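Local atomic coordinates of probable dehydrogenase (Bordetella bronchiseptica, PDB entry 3MOI), a protein that probably acts as an NAD(P)-dependent oxidoreductase of the GFO/IDH/MocA family, although its substrate is not known. Residues 154-159 with 176-181; 21-26 with 46-51; 106-111 with 360-365. All blocks are in the same frame, centred on the assembly; numbering follows the deposited sequence.

Contact 1 of 3, residues 154-159 with 176-181; sequences TDFLYR and YNQLPH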
loop_
_atom_site.group_PDB
_atom_site.type_symbol
_atom_site.label_atom_id
_atom_site.label_comp_id
_atom_site.label_asym_id
_atom_site.label_seq_id
_atom_site.Cartn_x
_atom_site.Cartn_y
_atom_site.Cartn_z
ATOM N N THR A 154 -4.346 -11.593 -4.164
ATOM C CA THR A 154 -4.334 -13.069 -3.981
ATOM C C THR A 154 -5.482 -13.679 -4.740
ATOM O O THR A 154 -6.291 -12.919 -5.308
ATOM C CB THR A 154 -4.555 -13.272 -2.535
ATOM O OG1 THR A 154 -3.291 -13.382 -1.902
ATOM C CG2 THR A 154 -5.409 -14.363 -2.224
ATOM N N ASP A 155 -5.561 -15.027 -4.778
ATOM C CA ASP A 155 -6.698 -15.701 -5.408
ATOM C C ASP A 155 -7.566 -16.492 -4.434
ATOM O O ASP A 155 -8.337 -17.396 -4.848
ATOM C CB ASP A 155 -6.229 -16.601 -6.535
ATOM C CG ASP A 155 -5.449 -17.823 -6.035
ATOM O OD1 ASP A 155 -4.942 -18.581 -6.943
ATOM O OD2 ASP A 155 -5.346 -17.984 -4.768
ATOM N N PHE A 156 -7.504 -16.085 -3.180
ATOM C CA PHE A 156 -8.054 -16.799 -2.057
ATOM C C PHE A 156 -9.529 -17.083 -2.260
ATOM O O PHE A 156 -10.006 -18.209 -2.079
ATOM C CB PHE A 156 -7.833 -15.971 -0.770
ATOM C CG PHE A 156 -8.594 -16.463 0.421
ATOM C CD1 PHE A 156 -8.008 -17.353 1.328
ATOM C CD2 PHE A 156 -9.852 -16.007 0.674
ATOM C CE1 PHE A 156 -8.703 -17.821 2.441
ATOM C CE2 PHE A 156 -10.556 -16.447 1.805
ATOM C CZ PHE A 156 -9.978 -17.375 2.679
ATOM N N LEU A 157 -10.286 -16.085 -2.639
ATOM C CA LEU A 157 -11.713 -16.320 -2.683
ATOM C C LEU A 157 -12.055 -17.398 -3.734
ATOM O O LEU A 157 -13.097 -18.023 -3.627
ATOM C CB LEU A 157 -12.493 -15.031 -2.974
ATOM C CG LEU A 157 -13.994 -15.161 -2.636
ATOM C CD1 LEU A 157 -14.152 -15.234 -1.154
ATOM C CD2 LEU A 157 -14.853 -14.024 -3.237
ATOM N N TYR A 158 -11.208 -17.613 -4.744
ATOM C CA TYR A 158 -11.547 -18.561 -5.781
ATOM C C TYR A 158 -10.794 -19.896 -5.679
ATOM O O TYR A 158 -10.789 -20.642 -6.615
ATOM C CB TYR A 158 -11.398 -17.908 -7.156
ATOM C CG TYR A 158 -12.409 -16.780 -7.304
ATOM C CD1 TYR A 158 -13.700 -17.018 -7.769
ATOM C CD2 TYR A 158 -12.105 -15.498 -6.891
ATOM C CE1 TYR A 158 -14.645 -15.979 -7.868
ATOM C CE2 TYR A 158 -13.039 -14.481 -6.984
ATOM C CZ TYR A 158 -14.297 -14.732 -7.474
ATOM O OH TYR A 158 -15.177 -13.692 -7.555
ATOM N N ARG A 159 -10.185 -20.190 -4.535
ATOM C CA ARG A 159 -9.703 -21.527 -4.266
ATOM C C ARG A 159 -10.927 -22.362 -3.900
ATOM O O ARG A 159 -11.968 -21.826 -3.570
ATOM C CB ARG A 159 -8.701 -21.514 -3.109
ATOM C CG ARG A 159 -7.603 -20.499 -3.301
ATOM C CD ARG A 159 -6.469 -20.662 -2.339
ATOM N NE ARG A 159 -5.579 -19.513 -2.448
ATOM C CZ ARG A 159 -4.886 -18.952 -1.452
ATOM N NH1 ARG A 159 -4.931 -19.436 -0.212
ATOM N NH2 ARG A 159 -4.148 -17.878 -1.715
ATOM N N TYR A 176 -11.349 -13.367 8.756
ATOM C CA TYR A 176 -10.906 -14.333 9.742
ATOM C C TYR A 176 -9.811 -15.298 9.254
ATOM O O TYR A 176 -9.161 -15.977 10.049
ATOM C CB TYR A 176 -12.107 -15.168 10.141
ATOM C CG TYR A 176 -13.190 -14.436 10.840
ATOM C CD1 TYR A 176 -12.956 -13.858 12.104
ATOM C CD2 TYR A 176 -14.497 -14.379 10.303
ATOM C CE1 TYR A 176 -13.983 -13.194 12.786
ATOM C CE2 TYR A 176 -15.526 -13.686 10.963
ATOM C CZ TYR A 176 -15.275 -13.123 12.217
ATOM O OH TYR A 176 -16.295 -12.520 12.949
ATOM N N ASN A 177 -9.637 -15.385 7.947
ATOM C CA ASN A 177 -8.779 -16.440 7.346
ATOM C C ASN A 177 -7.515 -15.872 6.682
ATOM O O ASN A 177 -6.635 -16.630 6.241
ATOM C CB ASN A 177 -9.639 -17.237 6.368
ATOM C CG ASN A 177 -10.825 -17.898 7.084
ATOM O OD1 ASN A 177 -10.640 -18.825 7.855
ATOM N ND2 ASN A 177 -12.045 -17.387 6.865
ATOM N N GLN A 178 -7.437 -14.543 6.558
ATOM C CA GLN A 178 -6.287 -13.918 5.891
ATOM C C GLN A 178 -5.736 -12.685 6.672
ATOM O O GLN A 178 -4.553 -12.586 7.016
ATOM C CB GLN A 178 -6.680 -13.564 4.474
ATOM C CG GLN A 178 -6.900 -14.790 3.526
ATOM C CD GLN A 178 -5.554 -15.490 3.200
ATOM O OE1 GLN A 178 -5.097 -16.386 3.927
ATOM N NE2 GLN A 178 -4.899 -15.027 2.159
ATOM N N LEU A 179 -6.600 -11.752 6.984
ATOM C CA LEU A 179 -6.184 -10.573 7.690
ATOM C C LEU A 179 -5.378 -10.909 8.982
ATOM O O LEU A 179 -4.432 -10.214 9.326
ATOM C CB LEU A 179 -7.433 -9.770 8.015
ATOM C CG LEU A 179 -7.755 -8.578 7.119
ATOM C CD1 LEU A 179 -7.299 -8.733 5.663
ATOM C CD2 LEU A 179 -9.228 -8.127 7.238
ATOM N N PRO A 180 -5.733 -11.996 9.692
ATOM C CA PRO A 180 -4.924 -12.239 10.885
ATOM C C PRO A 180 -3.425 -12.388 10.580
ATOM O O PRO A 180 -2.580 -11.997 11.395
ATOM C CB PRO A 180 -5.546 -13.514 11.521
ATOM C CG PRO A 180 -6.978 -13.422 11.164
ATOM C CD PRO A 180 -6.957 -12.798 9.690
ATOM N N HIS A 181 -3.080 -12.881 9.404
ATOM C CA HIS A 181 -1.662 -12.971 9.047
ATOM C C HIS A 181 -0.987 -11.593 8.998
ATOM O O HIS A 181 0.137 -11.419 9.480
ATOM C CB HIS A 181 -1.491 -13.706 7.724
ATOM C CG HIS A 181 -1.896 -15.143 7.758
ATOM N ND1 HIS A 181 -1.443 -16.028 8.725
ATOM C CD2 HIS A 181 -2.638 -15.875 6.891
ATOM C CE1 HIS A 181 -1.958 -17.226 8.499
ATOM N NE2 HIS A 181 -2.664 -17.170 7.373
#

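Contact 2 of 3, residues 21-26 with 46-51; sequences AMRHHP and KEYGIP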
loop_
_atom_site.group_PDB
_atom_site.type_symbol
_atom_site.label_atom_id
_atom_site.label_comp_id
_atom_site.label_asym_id
_atom_site.label_seq_id
_atom_site.Cartn_x
_atom_site.Cartn_y
_atom_site.Cartn_z
ATOM N N ALA A 21 6.326 -31.399 8.328
ATOM C CA ALA A 21 7.222 -30.484 9.052
ATOM C C ALA A 21 7.561 -30.971 10.442
ATOM O O ALA A 21 8.685 -30.796 10.895
ATOM C CB ALA A 21 6.617 -29.064 9.116
ATOM N N MET A 22 6.597 -31.593 11.121
ATOM C CA MET A 22 6.867 -32.215 12.433
ATOM C C MET A 22 7.810 -33.406 12.321
ATOM O O MET A 22 8.702 -33.542 13.166
ATOM C CB MET A 22 5.579 -32.692 13.134
ATOM C CG MET A 22 4.879 -31.699 14.031
ATOM S SD MET A 22 3.525 -32.358 15.038
ATOM C CE MET A 22 3.285 -30.852 15.913
ATOM N N ARG A 23 7.608 -34.281 11.321
ATOM C CA ARG A 23 8.495 -35.464 11.166
ATOM C C ARG A 23 9.889 -34.897 11.085
ATOM O O ARG A 23 10.698 -35.072 11.987
ATOM C CB ARG A 23 8.177 -36.308 9.909
ATOM C CG ARG A 23 8.037 -37.816 10.202
ATOM C CD ARG A 23 8.518 -38.752 9.073
ATOM N NE ARG A 23 7.466 -39.397 8.264
ATOM C CZ ARG A 23 6.851 -38.841 7.220
ATOM N NH1 ARG A 23 7.117 -37.583 6.868
ATOM N NH2 ARG A 23 5.950 -39.539 6.526
ATOM N N HIS A 24 10.080 -34.060 10.072
ATOM C CA HIS A 24 11.333 -33.411 9.838
ATOM C C HIS A 24 11.859 -32.586 10.981
ATOM O O HIS A 24 13.036 -32.320 11.037
ATOM C CB HIS A 24 11.222 -32.535 8.593
ATOM C CG HIS A 24 10.884 -33.312 7.355
ATOM N ND1 HIS A 24 10.546 -32.711 6.166
ATOM C CD2 HIS A 24 10.792 -34.648 7.139
ATOM C CE1 HIS A 24 10.299 -33.639 5.255
ATOM N NE2 HIS A 24 10.439 -34.823 5.820
ATOM N N HIS A 25 11.020 -32.126 11.891
ATOM C CA HIS A 25 11.564 -31.345 12.993
ATOM C C HIS A 25 12.160 -32.296 14.043
ATOM O O HIS A 25 11.535 -33.355 14.443
ATOM C CB HIS A 25 10.533 -30.396 13.576
ATOM C CG HIS A 25 11.100 -29.268 14.395
ATOM N ND1 HIS A 25 11.793 -29.464 15.561
ATOM C CD2 HIS A 25 10.957 -27.924 14.279
ATOM C CE1 HIS A 25 12.110 -28.297 16.094
ATOM N NE2 HIS A 25 11.605 -27.345 15.340
ATOM N N PRO A 26 13.394 -31.955 14.436
ATOM C CA PRO A 26 14.218 -32.736 15.318
ATOM C C PRO A 26 13.822 -32.627 16.750
ATOM O O PRO A 26 14.209 -33.483 17.551
ATOM C CB PRO A 26 15.643 -32.166 15.115
ATOM C CG PRO A 26 15.444 -30.809 14.555
ATOM C CD PRO A 26 14.169 -30.885 13.765
ATOM N N LYS A 46 -1.465 -45.372 8.987
ATOM C CA LYS A 46 -0.564 -46.260 8.224
ATOM C C LYS A 46 0.699 -45.505 7.822
ATOM O O LYS A 46 1.794 -45.937 8.106
ATOM C CB LYS A 46 -1.219 -46.848 6.921
ATOM C CG LYS A 46 -1.808 -48.299 7.021
ATOM C CD LYS A 46 -2.431 -48.851 5.716
ATOM C CE LYS A 46 -2.410 -50.444 5.626
ATOM N NZ LYS A 46 -2.938 -51.055 4.319
ATOM N N GLU A 47 0.543 -44.368 7.151
ATOM C CA GLU A 47 1.706 -43.630 6.624
ATOM C C GLU A 47 2.707 -43.136 7.692
ATOM O O GLU A 47 3.921 -43.188 7.453
ATOM C CB GLU A 47 1.230 -42.452 5.782
ATOM C CG GLU A 47 2.301 -41.436 5.441
ATOM C CD GLU A 47 3.091 -41.753 4.181
ATOM O OE1 GLU A 47 3.202 -42.938 3.762
ATOM O OE2 GLU A 47 3.604 -40.757 3.608
ATOM N N TYR A 48 2.211 -42.639 8.832
ATOM C CA TYR A 48 3.091 -42.143 9.902
ATOM C C TYR A 48 3.392 -43.195 10.996
ATOM O O TYR A 48 4.155 -42.937 11.905
ATOM C CB TYR A 48 2.523 -40.872 10.539
ATOM C CG TYR A 48 2.776 -39.655 9.715
ATOM C CD1 TYR A 48 3.734 -38.719 10.081
ATOM C CD2 TYR A 48 2.046 -39.418 8.537
ATOM C CE1 TYR A 48 3.968 -37.593 9.271
ATOM C CE2 TYR A 48 2.262 -38.276 7.761
ATOM C CZ TYR A 48 3.223 -37.396 8.125
ATOM O OH TYR A 48 3.443 -36.299 7.324
ATOM N N GLY A 49 2.801 -44.373 10.890
ATOM C CA GLY A 49 3.123 -45.447 11.800
ATOM C C GLY A 49 2.674 -45.130 13.203
ATOM O O GLY A 49 3.379 -45.432 14.157
ATOM N N ILE A 50 1.489 -44.537 13.342
ATOM C CA ILE A 50 0.993 -44.235 14.673
ATOM C C ILE A 50 -0.429 -44.707 14.952
ATOM O O ILE A 50 -1.209 -44.914 14.015
ATOM C CB ILE A 50 1.051 -42.734 14.903
ATOM C CG1 ILE A 50 0.333 -41.998 13.767
ATOM C CG2 ILE A 50 2.474 -42.313 15.044
ATOM C CD1 ILE A 50 0.000 -40.570 14.137
ATOM N N PRO A 51 -0.780 -44.840 16.241
ATOM C CA PRO A 51 -2.164 -45.141 16.581
ATOM C C PRO A 51 -3.034 -43.925 16.269
ATOM O O PRO A 51 -2.565 -42.853 16.466
ATOM C CB PRO A 51 -2.124 -45.365 18.094
ATOM C CG PRO A 51 -0.906 -44.688 18.621
ATOM C CD PRO A 51 0.034 -44.506 17.444
#

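Contact 3 of 3, residues 106-111 with 360-365; sequences RMIEAV and RDARWG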
loop_
_atom_site.group_PDB
_atom_site.type_symbol
_atom_site.label_atom_id
_atom_site.label_comp_id
_atom_site.label_asym_id
_atom_site.label_seq_id
_atom_site.Cartn_x
_atom_site.Cartn_y
_atom_site.Cartn_z
ATOM N N ARG A 106 -12.953 -18.415 27.761
ATOM C CA ARG A 106 -12.929 -19.745 28.350
ATOM C C ARG A 106 -11.610 -20.435 28.091
ATOM O O ARG A 106 -11.136 -21.226 28.933
ATOM C CB ARG A 106 -14.034 -20.669 27.805
ATOM C CG ARG A 106 -15.493 -20.371 28.234
ATOM C CD ARG A 106 -16.391 -21.590 27.731
ATOM N NE ARG A 106 -15.975 -22.844 28.413
ATOM C CZ ARG A 106 -16.058 -24.088 27.926
ATOM N NH1 ARG A 106 -16.495 -24.359 26.683
ATOM N NH2 ARG A 106 -15.662 -25.084 28.700
ATOM N N MET A 107 -11.022 -20.140 26.947
ATOM C CA MET A 107 -9.739 -20.758 26.535
ATOM C C MET A 107 -8.576 -20.235 27.421
ATOM O O MET A 107 -7.772 -21.019 27.979
ATOM C CB MET A 107 -9.500 -20.539 25.028
ATOM C CG MET A 107 -10.467 -21.364 24.060
ATOM S SD MET A 107 -10.487 -20.904 22.319
ATOM C CE MET A 107 -11.737 -19.844 22.454
ATOM N N ILE A 108 -8.562 -18.925 27.631
ATOM C CA ILE A 108 -7.560 -18.271 28.447
ATOM C C ILE A 108 -7.641 -18.849 29.869
ATOM O O ILE A 108 -6.642 -19.278 30.439
ATOM C CB ILE A 108 -7.761 -16.724 28.389
ATOM C CG1 ILE A 108 -7.355 -16.213 26.971
ATOM C CG2 ILE A 108 -6.993 -15.972 29.487
ATOM C CD1 ILE A 108 -7.860 -14.796 26.607
ATOM N N GLU A 109 -8.847 -18.946 30.399
ATOM C CA GLU A 109 -9.014 -19.305 31.779
ATOM C C GLU A 109 -8.567 -20.756 31.994
ATOM O O GLU A 109 -7.818 -21.065 32.921
ATOM C CB GLU A 109 -10.440 -18.980 32.223
ATOM C CG GLU A 109 -10.741 -17.447 32.152
ATOM C CD GLU A 109 -12.245 -17.008 32.320
ATOM O OE1 GLU A 109 -13.187 -17.826 32.137
ATOM O OE2 GLU A 109 -12.482 -15.805 32.641
ATOM N N ALA A 110 -8.905 -21.607 31.045
ATOM C CA ALA A 110 -8.490 -23.009 31.116
ATOM C C ALA A 110 -6.962 -23.167 31.016
ATOM O O ALA A 110 -6.346 -23.901 31.793
ATOM C CB ALA A 110 -9.181 -23.822 30.026
ATOM N N VAL A 111 -6.352 -22.473 30.078
ATOM C CA VAL A 111 -4.909 -22.590 29.876
ATOM C C VAL A 111 -4.193 -22.079 31.090
ATOM O O VAL A 111 -3.296 -22.757 31.580
ATOM C CB VAL A 111 -4.457 -21.850 28.573
ATOM C CG1 VAL A 111 -3.003 -21.528 28.583
ATOM C CG2 VAL A 111 -4.886 -22.678 27.347
ATOM N N ARG A 360 2.758 -15.533 21.189
ATOM C CA ARG A 360 1.451 -15.689 20.647
ATOM C C ARG A 360 0.563 -16.617 21.500
ATOM O O ARG A 360 0.118 -17.717 21.081
ATOM C CB ARG A 360 1.536 -16.185 19.222
ATOM C CG ARG A 360 2.356 -15.246 18.303
ATOM C CD ARG A 360 2.693 -15.867 16.966
ATOM N NE ARG A 360 3.721 -15.056 16.309
ATOM C CZ ARG A 360 5.016 -15.008 16.643
ATOM N NH1 ARG A 360 5.525 -15.768 17.610
ATOM N NH2 ARG A 360 5.815 -14.204 15.973
ATOM N N ASP A 361 0.268 -16.146 22.698
ATOM C CA ASP A 361 -0.475 -16.969 23.612
ATOM C C ASP A 361 -1.985 -16.754 23.374
ATOM O O ASP A 361 -2.416 -16.188 22.370
ATOM C CB ASP A 361 -0.065 -16.624 25.038
ATOM C CG ASP A 361 -0.660 -15.321 25.497
ATOM O OD1 ASP A 361 -0.821 -14.390 24.657
ATOM O OD2 ASP A 361 -1.034 -15.262 26.703
ATOM N N ALA A 362 -2.798 -17.223 24.300
ATOM C CA ALA A 362 -4.264 -17.140 24.097
ATOM C C ALA A 362 -4.698 -15.664 24.129
ATOM O O ALA A 362 -5.560 -15.295 23.338
ATOM C CB ALA A 362 -4.999 -17.980 25.052
ATOM N N ARG A 363 -4.046 -14.816 24.954
ATOM C CA ARG A 363 -4.415 -13.411 25.030
ATOM C C ARG A 363 -4.047 -12.680 23.766
ATOM O O ARG A 363 -4.701 -11.756 23.409
ATOM C CB ARG A 363 -3.788 -12.724 26.223
ATOM C CG ARG A 363 -4.514 -13.007 27.530
ATOM C CD ARG A 363 -3.588 -12.883 28.741
ATOM N NE ARG A 363 -4.233 -13.364 29.939
ATOM C CZ ARG A 363 -5.110 -12.658 30.672
ATOM N NH1 ARG A 363 -5.423 -11.433 30.341
ATOM N NH2 ARG A 363 -5.662 -13.199 31.756
ATOM N N TRP A 364 -3.009 -13.106 23.077
ATOM C CA TRP A 364 -2.600 -12.470 21.881
ATOM C C TRP A 364 -3.608 -12.822 20.833
ATOM O O TRP A 364 -4.021 -11.993 20.059
ATOM C CB TRP A 364 -1.220 -12.971 21.536
ATOM C CG TRP A 364 -0.759 -12.783 20.136
ATOM C CD1 TRP A 364 -1.196 -13.450 19.021
ATOM C CD2 TRP A 364 0.337 -11.990 19.714
ATOM N NE1 TRP A 364 -0.505 -13.022 17.906
ATOM C CE2 TRP A 364 0.454 -12.136 18.317
ATOM C CE3 TRP A 364 1.221 -11.139 20.377
ATOM C CZ2 TRP A 364 1.433 -11.507 17.602
ATOM C CZ3 TRP A 364 2.165 -10.516 19.672
ATOM C CH2 TRP A 364 2.271 -10.680 18.296
ATOM N N GLY A 365 -4.002 -14.077 20.800
ATOM C CA GLY A 365 -5.096 -14.546 19.934
ATOM C C GLY A 365 -6.401 -13.768 20.106
ATOM O O GLY A 365 -6.959 -13.242 19.098
#

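Contact 1 of 3, residues 154-159 with 176-181
Phe156 meets Gln178 and Asn177 where the loop that follows strand 145-153 passes the junction of helices 174-177 and 179-190. At the start of the first segment Thr154 only flanks this meeting, its CB set toward the other segment. Asp155 turns elsewhere: its OD2 takes the NE-H of Arg159 at 2.8 Å, nearly straight at 166° and in the guanidinium plane. Phe156 carries the contact. With its CG anti to the backbone N (chi1 168°), the ring reaches across to the helix junction, and Gln178 CG lies over one face, 3.8 Å from the centroid of the Phe156 ring, in a CH-pi contact. The Gln178 chain, bent at chi2, runs past the Phe156 side chain in the opposite sense, its amide plane within 8° of the ring plane. Asn177 CB comes in obliquely, 3.7 Å from Phe156 CZ, while its amide ND2 bonds to the carbonyls of Gly171 and Gly173. Both segments belong to the GFO/IDH/MocA C-terminal domain, whose mixed sheet supplies Tyr230 of strand 225-231 as a further neighbour of the Phe156 side chain. Phe156 and Leu157 form a short 3-10 turn, with Tyr158 N bonded to Asp155 O at 2.9 Å, and Tyr158 OH bonds to Asp205. Arg159, tied back to Asp155 by the salt bridge, lays one guanidinium face over Phe156 CA, that atom 3.6 Å above the plane and offset toward the rim.

Contact 2 of 3, residues 21-26 with 46-51
Arg23 NH2 faces Glu47 OE2 at 3.9 Å, a long salt bridge in which the carboxylate oxygen lies at the edge of the guanidinium, near its plane. The flat side of the same group rests on Tyr48: the planes of guanidinium and ring are only 11° apart and their centres 4.2 Å apart. Tyr48 CE1 sits over the middle of the guanidinium, 3.8 Å from Arg23 CZ. On the ring the overlap is displaced, since Arg23 NH2 lies over the face but toward the rim, 3.8 Å from Tyr48 CZ; the cation-pi contact is therefore off-centre. Bends at chi2 and chi3 (-104°) fold the arginine chain down onto the ring. Glu47, bent at chi2, brings its carboxylate round to the guanidinium edge. The two segments contain the C-terminal ends of helices 12-24 and 38-48 and the turns that follow, in the Rossmann domain, joined through strand 28-34, whose Ile30 touches Tyr48. Tyr48 also stacks on Phe44 of its own helix and touches Ala19 and Pro20 of the other. Just beyond it Gly49, with positive phi, ends the helix in a Schellman motif. Because Arg23 and Glu47 are exposed, solvent probably weakens their attraction at this distance, and the flat stacking on Tyr48 is likely to contribute much of what holds the guanidinium at this surface.

Contact 3 of 3, residues 106-111 with 360-365
Ile108 packs against Ala362 in the apolar heart of the contact, where helix 101-114 meets the first turn of helix 362-381. Ile108 CG1 lies 3.5 Å from Ala362 CB, and the small alanine lets the backbones come near, with Ile108 CA and Ala362 CA 5.6 Å apart. The isoleucine divides its branches between two neighbours. CG1, anti to the carbonyl carbon (chi1 -71°), meets the alanine, and its tip CD1 runs on to the aliphatic part of the arginine, 3.9 Å from Arg363 CG. CG2, the other branch, reaches the far end of that arginine, 3.8 Å from Arg363 NH2. The Arg363 chain is extended from CG to NE and crosses the isoleucine at about a right angle; CD1 meets its CG and CG2 its guanidinium, the latter obliquely. Met107 and Val111 also point toward the second helix from either side of Ile108 in sequence, but stay farther off.

Polar interactions frame this packing. The Arg363 guanidinium is held by a salt bridge from NE to Glu112, one turn on from Ile108 in helix 101-114, which ties the arginine to the helix it packs on. Asp361 is the N-cap of helix 362-381: its OD1 accepts from Trp364 N at 3.0 Å, with an angle of 140° and from above the carboxylate plane. Gly365 N returns to Asp361 O at 3.1 Å, closing the first helical turn. Just before the cap, Arg360 makes a salt bridge to Glu347 and a hydrogen bond to Ser125.

Helix 101-114 connects strands 90-93 and 118-120 of the parallel sheet, a right-handed beta-alpha-beta crossover of the Rossmann fold, and the contact packs that crossover helix against the start of the long C-terminal helix.

Overall arrangement
Along the chain, contact 2 closes first and stands in series with both others; contact 3 then joins segments 249 positions apart at their closest ends, and contact 1 forms entirely between its two halves. Contact 2 and the first half of contact 3 belong to the Rossmann domain with its six-stranded parallel sheet, whereas contact 1 lies in the GFO/IDH/MocA C-terminal domain. The centre of contact 2 is about 28 Å from the centres of both others, which lie about 24 Å from each other. Helix 362-381 links two of them: it begins in contact 3 and farther along touches Tyr176 and Pro180 of contact 1, so the chain's last long helix spans the nucleotide-binding-type fold and the second domain.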